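PDB 3W21: prolyl 4-hydroxylase alpha subunit Fe(2+) 2OG dioxygenase domain-containing protein, which binds 2-oxoglutarate together with a zinc ion and probably belongs to the iron(II)-dependent dioxygenases of the prolyl 4-hydroxylase type. Local coordinates for residues R102-L107 and E134-T139; R111-F116 and M258-I263. All blocks are in the same frame, centred on the assembly; numbering follows the deposited sequence.

Contact 1. Residues R102-L107 and E134-T139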
loop_
_atom_site.group_PDB
_atom_site.type_symbol
_atom_site.label_atom_id
_atom_site.label_comp_id
_atom_site.label_asym_id
_atom_site.label_seq_id
_atom_site.Cartn_x
_atom_site.Cartn_y
_atom_site.Cartn_z
ATOM N N ARG A 102 -5.798 6.422 4.622
ATOM C CA ARG A 102 -6.719 6.729 5.751
ATOM C C ARG A 102 -6.373 8.026 6.439
ATOM O O ARG A 102 -7.240 8.769 6.881
ATOM C CB ARG A 102 -6.711 5.627 6.835
ATOM C CG ARG A 102 -7.253 4.272 6.381
ATOM C CD ARG A 102 -8.765 4.053 6.541
ATOM N NE ARG A 102 -9.294 2.998 5.643
ATOM C CZ ARG A 102 -10.328 3.146 4.804
ATOM N NH1 ARG A 102 -10.973 4.317 4.738
ATOM N NH2 ARG A 102 -10.738 2.128 4.023
ATOM N N VAL A 103 -5.091 8.310 6.561
ATOM C CA VAL A 103 -4.641 9.321 7.514
ATOM C C VAL A 103 -4.522 10.707 6.792
ATOM O O VAL A 103 -4.800 11.763 7.372
ATOM C CB VAL A 103 -3.312 8.822 8.107
ATOM C CG1 VAL A 103 -2.380 9.949 8.391
ATOM C CG2 VAL A 103 -3.501 7.886 9.327
ATOM N N ASN A 104 -4.167 10.683 5.514
ATOM C CA ASN A 104 -3.866 11.888 4.743
ATOM C C ASN A 104 -5.036 12.846 4.486
ATOM O O ASN A 104 -4.802 14.023 4.287
ATOM C CB ASN A 104 -3.260 11.532 3.368
ATOM C CG ASN A 104 -1.749 11.252 3.429
ATOM O OD1 ASN A 104 -1.114 11.307 4.475
ATOM N ND2 ASN A 104 -1.201 10.949 2.311
ATOM N N ASP A 105 -6.272 12.341 4.417
ATOM C CA ASP A 105 -7.381 13.238 4.167
ATOM C C ASP A 105 -7.469 14.258 5.278
ATOM O O ASP A 105 -7.502 15.463 5.003
ATOM C CB ASP A 105 -8.680 12.507 3.826
ATOM C CG ASP A 105 -8.696 12.013 2.353
ATOM O OD1 ASP A 105 -7.860 12.464 1.515
ATOM O OD2 ASP A 105 -9.544 11.160 2.037
ATOM N N GLY A 106 -7.384 13.788 6.518
ATOM C CA GLY A 106 -7.155 14.669 7.663
ATOM C C GLY A 106 -5.869 15.506 7.654
ATOM O O GLY A 106 -5.889 16.719 7.877
ATOM N N LEU A 107 -4.720 14.863 7.406
ATOM C CA LEU A 107 -3.433 15.572 7.410
ATOM C C LEU A 107 -3.421 16.713 6.403
ATOM O O LEU A 107 -2.954 17.786 6.752
ATOM C CB LEU A 107 -2.232 14.585 7.128
ATOM C CG LEU A 107 -1.994 13.534 8.203
ATOM C CD1 LEU A 107 -0.806 12.624 7.862
ATOM C CD2 LEU A 107 -1.731 14.271 9.526
ATOM N N GLU A 134 -0.823 7.846 -2.473
ATOM C CA GLU A 134 -0.058 8.848 -1.718
ATOM C C GLU A 134 0.892 8.206 -0.687
ATOM O O GLU A 134 0.531 7.200 -0.056
ATOM C CB GLU A 134 -1.053 9.739 -1.009
ATOM C CG GLU A 134 -1.675 10.711 -2.043
ATOM C CD GLU A 134 -2.713 11.599 -1.435
ATOM O OE1 GLU A 134 -3.029 11.434 -0.233
ATOM O OE2 GLU A 134 -3.230 12.448 -2.196
ATOM N N PHE A 135 2.047 8.806 -0.491
ATOM C CA PHE A 135 2.837 8.535 0.685
ATOM C C PHE A 135 2.137 9.189 1.863
ATOM O O PHE A 135 1.332 10.112 1.692
ATOM C CB PHE A 135 4.246 9.129 0.542
ATOM C CG PHE A 135 5.155 8.355 -0.390
ATOM C CD1 PHE A 135 6.296 7.643 0.109
ATOM C CD2 PHE A 135 4.920 8.351 -1.775
ATOM C CE1 PHE A 135 7.154 6.964 -0.767
ATOM C CE2 PHE A 135 5.769 7.633 -2.653
ATOM C CZ PHE A 135 6.891 6.944 -2.147
ATOM N N LEU A 136 2.489 8.754 3.066
ATOM C CA LEU A 136 2.055 9.396 4.278
ATOM C C LEU A 136 2.519 10.851 4.207
ATOM O O LEU A 136 3.649 11.117 3.802
ATOM C CB LEU A 136 2.754 8.780 5.505
ATOM C CG LEU A 136 2.514 9.421 6.899
ATOM C CD1 LEU A 136 1.027 9.281 7.174
ATOM C CD2 LEU A 136 3.268 8.706 8.010
ATOM N N LEU A 137 1.703 11.787 4.704
ATOM C CA LEU A 137 2.055 13.220 4.469
ATOM C C LEU A 137 3.002 13.741 5.534
ATOM O O LEU A 137 3.893 14.522 5.242
ATOM C CB LEU A 137 0.763 14.039 4.452
ATOM C CG LEU A 137 0.349 15.017 3.363
ATOM C CD1 LEU A 137 1.202 15.168 2.128
ATOM C CD2 LEU A 137 -1.178 14.978 3.101
ATOM N N ALA A 138 2.839 13.292 6.784
ATOM C CA ALA A 138 3.511 13.958 7.901
ATOM C C ALA A 138 3.198 13.238 9.173
ATOM O O ALA A 138 2.231 12.496 9.202
ATOM C CB ALA A 138 3.036 15.401 8.032
ATOM N N THR A 139 3.934 13.554 10.236
ATOM C CA THR A 139 3.705 12.958 11.551
ATOM C C THR A 139 3.842 13.929 12.708
ATOM O O THR A 139 4.607 14.907 12.649
ATOM C CB THR A 139 4.730 11.796 11.812
ATOM O OG1 THR A 139 6.058 12.321 11.768
ATOM C CG2 THR A 139 4.692 10.755 10.718
#
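The flat amide of Asn104 is engaged across this contact on one face and along its edges. Over the face sits the CD2 methyl of Leu137, 3.8 Å from Asn104 CG and almost straight above it. Both side-chain torsions of Leu137 lie far from staggered values (chi1 -129°), a probable cost of bringing the methyl there. The edges do the polar work. Asn104 ND2 donates within its own plane both to Phe135 O at 2.7 Å and to Glu134 OE1 at 3.2 Å, each bond nearly straight. The carboxylate of Glu134 is turned 44° from the amide and takes its bond on the anti side of OE1, well out of its own plane. At the other edge Asn104 OD1 accepts a weak, bent bond from Leu137 N, 2.9 Å long with an angle of only 128° at the hydrogen.

Beside this polar patch the helix adds an apolar one. Leu136 reaches back with CD1, which lies 3.7 Å from Val103 CG1 and 3.9 Å from Leu107 CD1. Leu107 CD1 also rests 4.0 Å from Leu137 CB.

Glu134 has a stronger partner in Arg108, which also pairs with Asp105 and so probably screens the two acids from each other. On the outer side of the helix, Arg102 bridges to Asp105 of the second subunit, beside the interchain disulfide of Cys101.

The case illustrates how one buried asparagine can match an irregular backbone. It serves as donor and acceptor together: two good donor bonds, helped by a weak accepted one, probably fix the rotation of its amide and join the last turns of helix 86-107 to the loop between strands 133-134 and 139-143.

Contact 2. Residues R111-F116 and M258-I263. With AKG (2-oxoglutaric acid), chain D.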
loop_
_atom_site.group_PDB
_atom_site.type_symbol
_atom_site.label_atom_id
_atom_site.label_comp_id
_atom_site.label_asym_id
_atom_site.label_seq_id
_atom_site.Cartn_x
_atom_site.Cartn_y
_atom_site.Cartn_z
ATOM N N ARG A 111 -3.037 22.686 9.717
ATOM C CA ARG A 111 -2.398 23.977 9.414
ATOM C C ARG A 111 -0.917 23.785 9.180
ATOM O O ARG A 111 -0.338 24.424 8.304
ATOM C CB ARG A 111 -2.565 24.914 10.566
ATOM C CG ARG A 111 -2.571 26.343 10.100
ATOM C CD ARG A 111 -2.994 27.272 11.201
ATOM N NE ARG A 111 -2.382 28.595 10.991
ATOM C CZ ARG A 111 -2.501 29.598 11.855
ATOM N NH1 ARG A 111 -3.200 29.425 12.986
ATOM N NH2 ARG A 111 -1.910 30.755 11.609
ATOM N N PHE A 112 -0.307 22.855 9.937
ATOM C CA PHE A 112 1.085 22.428 9.623
ATOM C C PHE A 112 1.220 22.055 8.143
ATOM O O PHE A 112 2.059 22.608 7.488
ATOM C CB PHE A 112 1.589 21.292 10.546
ATOM C CG PHE A 112 3.034 20.890 10.281
ATOM C CD1 PHE A 112 4.073 21.764 10.547
ATOM C CD2 PHE A 112 3.332 19.652 9.752
ATOM C CE1 PHE A 112 5.395 21.409 10.258
ATOM C CE2 PHE A 112 4.649 19.290 9.451
ATOM C CZ PHE A 112 5.674 20.159 9.731
ATOM N N VAL A 113 0.470 21.083 7.626
ATOM C CA VAL A 113 0.668 20.673 6.202
ATOM C C VAL A 113 0.343 21.814 5.238
ATOM O O VAL A 113 1.076 22.056 4.243
ATOM C CB VAL A 113 -0.098 19.388 5.791
ATOM C CG1 VAL A 113 0.025 19.175 4.290
ATOM C CG2 VAL A 113 0.393 18.171 6.575
ATOM N N ARG A 114 -0.696 22.573 5.582
ATOM C CA ARG A 114 -1.083 23.712 4.734
ATOM C C ARG A 114 0.023 24.758 4.663
ATOM O O ARG A 114 0.236 25.424 3.639
ATOM C CB ARG A 114 -2.437 24.286 5.203
ATOM C CG ARG A 114 -3.631 23.465 4.701
ATOM C CD ARG A 114 -4.896 24.314 4.654
ATOM N NE ARG A 114 -5.995 23.778 5.483
ATOM C CZ ARG A 114 -7.140 23.245 5.021
ATOM N NH1 ARG A 114 -7.391 23.146 3.710
ATOM N NH2 ARG A 114 -8.050 22.794 5.880
ATOM N N LEU A 115 0.761 24.898 5.752
ATOM C CA LEU A 115 1.885 25.807 5.718
ATOM C C LEU A 115 2.706 25.593 4.430
ATOM O O LEU A 115 3.060 26.544 3.752
ATOM C CB LEU A 115 2.683 25.620 7.003
ATOM C CG LEU A 115 3.736 26.605 7.412
ATOM C CD1 LEU A 115 3.120 27.985 7.631
ATOM C CD2 LEU A 115 4.284 26.021 8.704
ATOM N N PHE A 116 2.948 24.340 4.031
ATOM C CA PHE A 116 3.777 24.050 2.871
ATOM C C PHE A 116 2.965 23.962 1.585
ATOM O O PHE A 116 3.392 24.415 0.507
ATOM C CB PHE A 116 4.528 22.712 3.099
ATOM C CG PHE A 116 5.465 22.746 4.256
ATOM C CD1 PHE A 116 5.055 22.315 5.527
ATOM C CD2 PHE A 116 6.736 23.256 4.116
ATOM C CE1 PHE A 116 5.876 22.409 6.602
ATOM C CE2 PHE A 116 7.582 23.346 5.207
ATOM C CZ PHE A 116 7.163 22.896 6.447
HETATM N N MSE A 258 6.249 18.174 15.095
HETATM C CA MSE A 258 5.442 17.697 13.985
HETATM C C MSE A 258 6.388 17.814 12.816
HETATM O O MSE A 258 6.970 18.881 12.672
HETATM C CB MSE A 258 4.509 18.898 13.762
HETATM C CG MSE A 258 3.089 18.560 13.551
HETATM SE SE MSE A 258 2.248 20.353 13.778
HETATM C CE MSE A 258 1.850 19.922 15.603
ATOM N N GLY A 259 6.458 16.838 11.907
ATOM C CA GLY A 259 7.477 16.958 10.848
ATOM C C GLY A 259 7.022 16.383 9.527
ATOM O O GLY A 259 6.091 15.592 9.467
ATOM N N LEU A 260 7.719 16.749 8.465
ATOM C CA LEU A 260 7.573 16.066 7.202
ATOM C C LEU A 260 8.857 16.339 6.391
ATOM O O LEU A 260 9.742 17.001 6.896
ATOM C CB LEU A 260 6.303 16.562 6.512
ATOM C CG LEU A 260 6.117 17.854 5.680
ATOM C CD1 LEU A 260 4.675 18.433 5.685
ATOM C CD2 LEU A 260 7.174 18.928 5.700
ATOM N N PHE A 261 8.947 15.771 5.184
ATOM C CA PHE A 261 10.057 16.024 4.313
ATOM C C PHE A 261 9.565 16.539 2.963
ATOM O O PHE A 261 8.455 16.258 2.550
ATOM C CB PHE A 261 10.824 14.693 4.096
ATOM C CG PHE A 261 11.504 14.170 5.345
ATOM C CD1 PHE A 261 12.848 14.491 5.595
ATOM C CD2 PHE A 261 10.829 13.338 6.227
ATOM C CE1 PHE A 261 13.505 14.002 6.680
ATOM C CE2 PHE A 261 11.495 12.816 7.359
ATOM C CZ PHE A 261 12.838 13.159 7.584
ATOM N N LEU A 262 10.451 17.179 2.224
ATOM C CA LEU A 262 10.089 17.760 0.907
ATOM C C LEU A 262 11.117 17.346 -0.098
ATOM O O LEU A 262 12.307 17.360 0.195
ATOM C CB LEU A 262 10.150 19.308 0.985
ATOM C CG LEU A 262 9.130 19.917 1.972
ATOM C CD1 LEU A 262 9.603 21.274 2.548
ATOM C CD2 LEU A 262 7.848 20.151 1.224
ATOM N N ILE A 263 10.672 16.995 -1.303
ATOM C CA ILE A 263 11.572 16.922 -2.448
ATOM C C ILE A 263 10.962 17.755 -3.576
ATOM O O ILE A 263 9.739 17.837 -3.712
ATOM C CB ILE A 263 11.837 15.477 -2.888
ATOM C CG1 ILE A 263 10.523 14.696 -3.185
ATOM C CG2 ILE A 263 12.726 14.825 -1.815
ATOM C CD1 ILE A 263 10.816 13.269 -3.783
HETATM C C1 AKG D . 13.977 14.691 11.036
HETATM O O1 AKG D . 14.383 13.899 10.145
HETATM O O2 AKG D . 13.242 15.686 10.780
HETATM C C2 AKG D . 14.427 14.418 12.418
HETATM O O5 AKG D . 15.544 13.960 12.639
HETATM C C3 AKG D . 13.505 14.683 13.582
HETATM C C4 AKG D . 13.407 16.183 13.864
HETATM C C5 AKG D . 12.498 16.366 15.059
HETATM O O3 AKG D . 13.016 16.914 16.055
HETATM O O4 AKG D . 11.293 15.963 15.034
#
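Phe112 and Met258, the latter modelled as selenomethionine, form the tight end of this contact. The CB of Met258 stands 4.1 Å above the centroid of the Phe112 ring, practically on the ring normal, in a CH-pi contact. From there the chain runs on extended through CG to the selenium, which lies obliquely to the ring, Met258 SE being 4.3 Å from the Phe112 centroid in a Met-aromatic contact. With CG anti to the backbone N (chi1 -177°), Phe112 reaches across to the strand, and its edge meets the main chain near the ring plane, CE2 lying 3.8 Å from Gly259 C.

Further along, Leu260 is shared by two rings. One methyl, CD1, touches Phe112 CE2, while CD2 lies over one face of Phe116, 4.0 Å from its centroid. Leu262 CD1 meets the same ring obliquely, 3.8 Å from Phe116 CD2.

The fit is looser at the flank, where Val113 CG2 stays 4.4 Å from Leu260 CD1. Beyond it the helix turns its polar side outward: Arg111 and Arg114 take no part and face solvent. The segment axes run at 31° with 9.7 Å between them, a spacing bridged mainly by side chains.

Strand alternation gives the other side of the sheet a different task. There Phe261 CZ comes to 3.1 Å from O1 of 2-oxoglutarate, a contact only. Arg255 and Thr257 of the same strand hydrogen-bond to 2-oxoglutarate. Helix 111-120 thus backs a strand of the 2-oxoglutarate site, consistent with the double-stranded beta-helix core of this family. Its grip is apolar, from dispersion and CH-pi contacts; hydrogen bonds do not join the two segments, while the strand backbone bonds to its flanking strands, Leu260 with Gly180 and Phe261 with Phe272.

How the contacts relate
From the N terminus the chain first lays down 102-107 at the end of helix 86-107, then 111-116 at the start of the helix that follows. Contact 1 closes when 134-139 returns after 26 intervening residues; contact 2 waits for 258-263, spanning 141. The two loops therefore cross rather than nest. Their centres lie 11 Å apart, and they meet directly: Thr139 O and Gly259 N, 2.8 Å apart, probably form a hydrogen bond pairing strands 139-143 and 255-265. These adjacent strands carry Arg141, Tyr143, Arg255 and Thr257, all bound to 2-oxoglutarate. One helix is thus tied to the loop that leads into strand 139-143, the next to strand 255-265.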